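Local coordinates for archaeosine synthase (PDB 5K0P), which converts the nitrile of preQ0-modified tRNA into the formamidine of archaeosine, drawing its nitrogen from free ammonium, at residues E59-H62 with E63-A66. Sequence-based numbering, arbitrary orientation.
Sequences EILH and EELA
Leu61 O takes two backbone bonds at the start of helix 62-77: Leu65 N meets it at 2.9 Å with an N-H...O angle of 171°, and Glu64 N makes a more bent bond. Leu61 is the N-cap, but a leucine side chain cannot cap; Glu64 reaches back instead, its OE1 accepting from Leu61 N at 3.3 Å from above the carboxylate plane, half of a capping box. A glutamate suits this first turn, where its negative charge probably interacts favourably with the positive end of the helix dipole. Leu61 and Glu63 run side by side in the same direction, and methyl CD1 of Leu61 makes van der Waals contact with the carboxylates of Glu63 and Glu64. With chi1 at -177°, Ile60 turns CG1 away from its own N, to 3.7 Å from Glu64 OE1, and CD1 rests 4.1 Å from Leu65 CB. With an alanine here, Leu65 would probably lose this apolar cover and the Glu64 carboxylate a neighbour that limits its swing. Histidine suits substrate-binding His62: ND1 and NE2, hydrogen-bonded to Ser88 OG and Ser19 OG, fix the ring's rotation, with CD2 beside Leu65 CD1. The turn joins the loop after helix 45-53 to helix 62-77, His62 and Leu65 packing on strands 27-37 and 81-90 of the T-fold sheet.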
ATOM      1  N   GLU A  59      30.544   3.174  18.602  1.00 22.59           N
ATOM      2  CA  GLU A  59      30.871   3.967  17.415  1.00 24.70           C
ATOM      3  C   GLU A  59      31.380   3.014  16.380  1.00 22.80           C
ATOM      4  O   GLU A  59      32.418   2.388  16.542  1.00 24.85           O
ATOM      5  CB  GLU A  59      31.974   5.055  17.690  1.00 25.57           C
ATOM      6  CG  GLU A  59      31.433   6.234  18.518  1.00 24.78           C
ATOM      7  CD  GLU A  59      32.351   7.443  18.628  1.00 25.75           C
ATOM      8  OE1 GLU A  59      33.348   7.576  17.832  1.00 27.93           O
ATOM      9  OE2 GLU A  59      32.025   8.280  19.552  1.00 28.04           O
ATOM     10  N   ILE A  60      30.652   2.915  15.298  1.00 23.73           N
ATOM     11  CA  ILE A  60      31.003   1.954  14.271  1.00 26.70           C
ATOM     12  C   ILE A  60      30.272   2.325  13.021  1.00 26.01           C
ATOM     13  O   ILE A  60      29.092   2.607  13.109  1.00 25.36           O
ATOM     14  CB  ILE A  60      30.642   0.514  14.693  1.00 26.63           C
ATOM     15  CG1 ILE A  60      31.102  -0.494  13.608  1.00 24.39           C
ATOM     16  CG2 ILE A  60      29.154   0.309  15.061  1.00 25.43           C
ATOM     17  CD1 ILE A  60      30.972  -1.923  14.096  1.00 27.86           C
ATOM     18  N   LEU A  61      30.945   2.359  11.882  1.00 22.43           N
ATOM     19  CA  LEU A  61      30.237   2.645  10.604  1.00 27.02           C
ATOM     20  C   LEU A  61      29.301   1.471  10.222  1.00 24.93           C
ATOM     21  O   LEU A  61      29.631   0.307  10.521  1.00 24.16           O
ATOM     22  CB  LEU A  61      31.236   2.800   9.457  1.00 27.10           C
ATOM     23  CG  LEU A  61      32.166   3.955   9.618  1.00 30.82           C
ATOM     24  CD1 LEU A  61      33.262   3.795   8.591  1.00 34.70           C
ATOM     25  CD2 LEU A  61      31.452   5.299   9.489  1.00 33.05           C
ATOM     26  N   HIS A  62      28.136   1.752   9.616  1.00 25.66           N
ATOM     27  CA  HIS A  62      27.272   0.619   9.209  1.00 28.23           C
ATOM     28  C   HIS A  62      27.927  -0.377   8.221  1.00 27.56           C
ATOM     29  O   HIS A  62      27.630  -1.592   8.265  1.00 25.56           O
ATOM     30  CB  HIS A  62      25.841   1.056   8.803  1.00 28.25           C
ATOM     31  CG  HIS A  62      25.051   1.632   9.961  1.00 26.41           C
ATOM     32  ND1 HIS A  62      23.886   2.364   9.809  1.00 26.31           N
ATOM     33  CD2 HIS A  62      25.304   1.603  11.301  1.00 27.91           C
ATOM     34  CE1 HIS A  62      23.442   2.738  10.999  1.00 31.18           C
ATOM     35  NE2 HIS A  62      24.301   2.301  11.924  1.00 29.03           N
ATOM     36  N   GLU A  63      28.834   0.120   7.393  1.00 24.88           N
ATOM     37  CA  GLU A  63      29.573  -0.751   6.505  1.00 30.09           C
ATOM     38  C   GLU A  63      30.372  -1.790   7.283  1.00 30.90           C
ATOM     39  O   GLU A  63      30.534  -2.900   6.788  1.00 33.57           O
ATOM     40  CB  GLU A  63      30.489   0.049   5.529  1.00 36.57           C
ATOM     41  CG  GLU A  63      31.667   0.739   6.217  1.00 38.82           C
ATOM     42  CD  GLU A  63      32.341   1.899   5.437  1.00 38.05           C
ATOM     43  OE1 GLU A  63      33.596   1.817   5.172  1.00 60.93           O
ATOM     44  OE2 GLU A  63      31.675   2.921   5.141  1.00 39.99           O
ATOM     45  N   GLU A  64      30.865  -1.431   8.486  1.00 30.01           N
ATOM     46  CA  GLU A  64      31.652  -2.320   9.357  1.00 28.39           C
ATOM     47  C   GLU A  64      30.748  -3.176  10.178  1.00 23.86           C
ATOM     48  O   GLU A  64      31.026  -4.343  10.425  1.00 24.48           O
ATOM     49  CB  GLU A  64      32.565  -1.526  10.313  1.00 28.05           C
ATOM     50  CG  GLU A  64      33.664  -0.835   9.589  1.00 30.14           C
ATOM     51  CD  GLU A  64      34.274   0.342  10.387  1.00 41.29           C
ATOM     52  OE1 GLU A  64      33.817   0.791  11.501  1.00 46.01           O
ATOM     53  OE2 GLU A  64      35.227   0.865   9.847  1.00 42.48           O
ATOM     54  N   LEU A  65      29.704  -2.550  10.681  1.00 22.19           N
ATOM     55  CA  LEU A  65      28.687  -3.278  11.421  1.00 21.11           C
ATOM     56  C   LEU A  65      28.158  -4.463  10.637  1.00 20.46           C
ATOM     57  O   LEU A  65      28.120  -5.556  11.206  1.00 19.69           O
ATOM     58  CB  LEU A  65      27.541  -2.343  11.873  1.00 22.04           C
ATOM     59  CG  LEU A  65      26.552  -2.919  12.940  1.00 23.09           C
ATOM     60  CD1 LEU A  65      25.864  -1.726  13.651  1.00 23.87           C
ATOM     61  CD2 LEU A  65      25.516  -3.887  12.320  1.00 22.81           C
ATOM     62  N   ALA A  66      27.758  -4.283   9.360  1.00 19.98           N
ATOM     63  CA  ALA A  66      27.222  -5.444   8.605  1.00 22.11           C
ATOM     64  C   ALA A  66      28.194  -6.623   8.571  1.00 23.59           C
ATOM     65  O   ALA A  66      27.808  -7.817   8.807  1.00 22.67           O
ATOM     66  CB  ALA A  66      26.834  -5.039   7.141  1.00 24.37           C
TER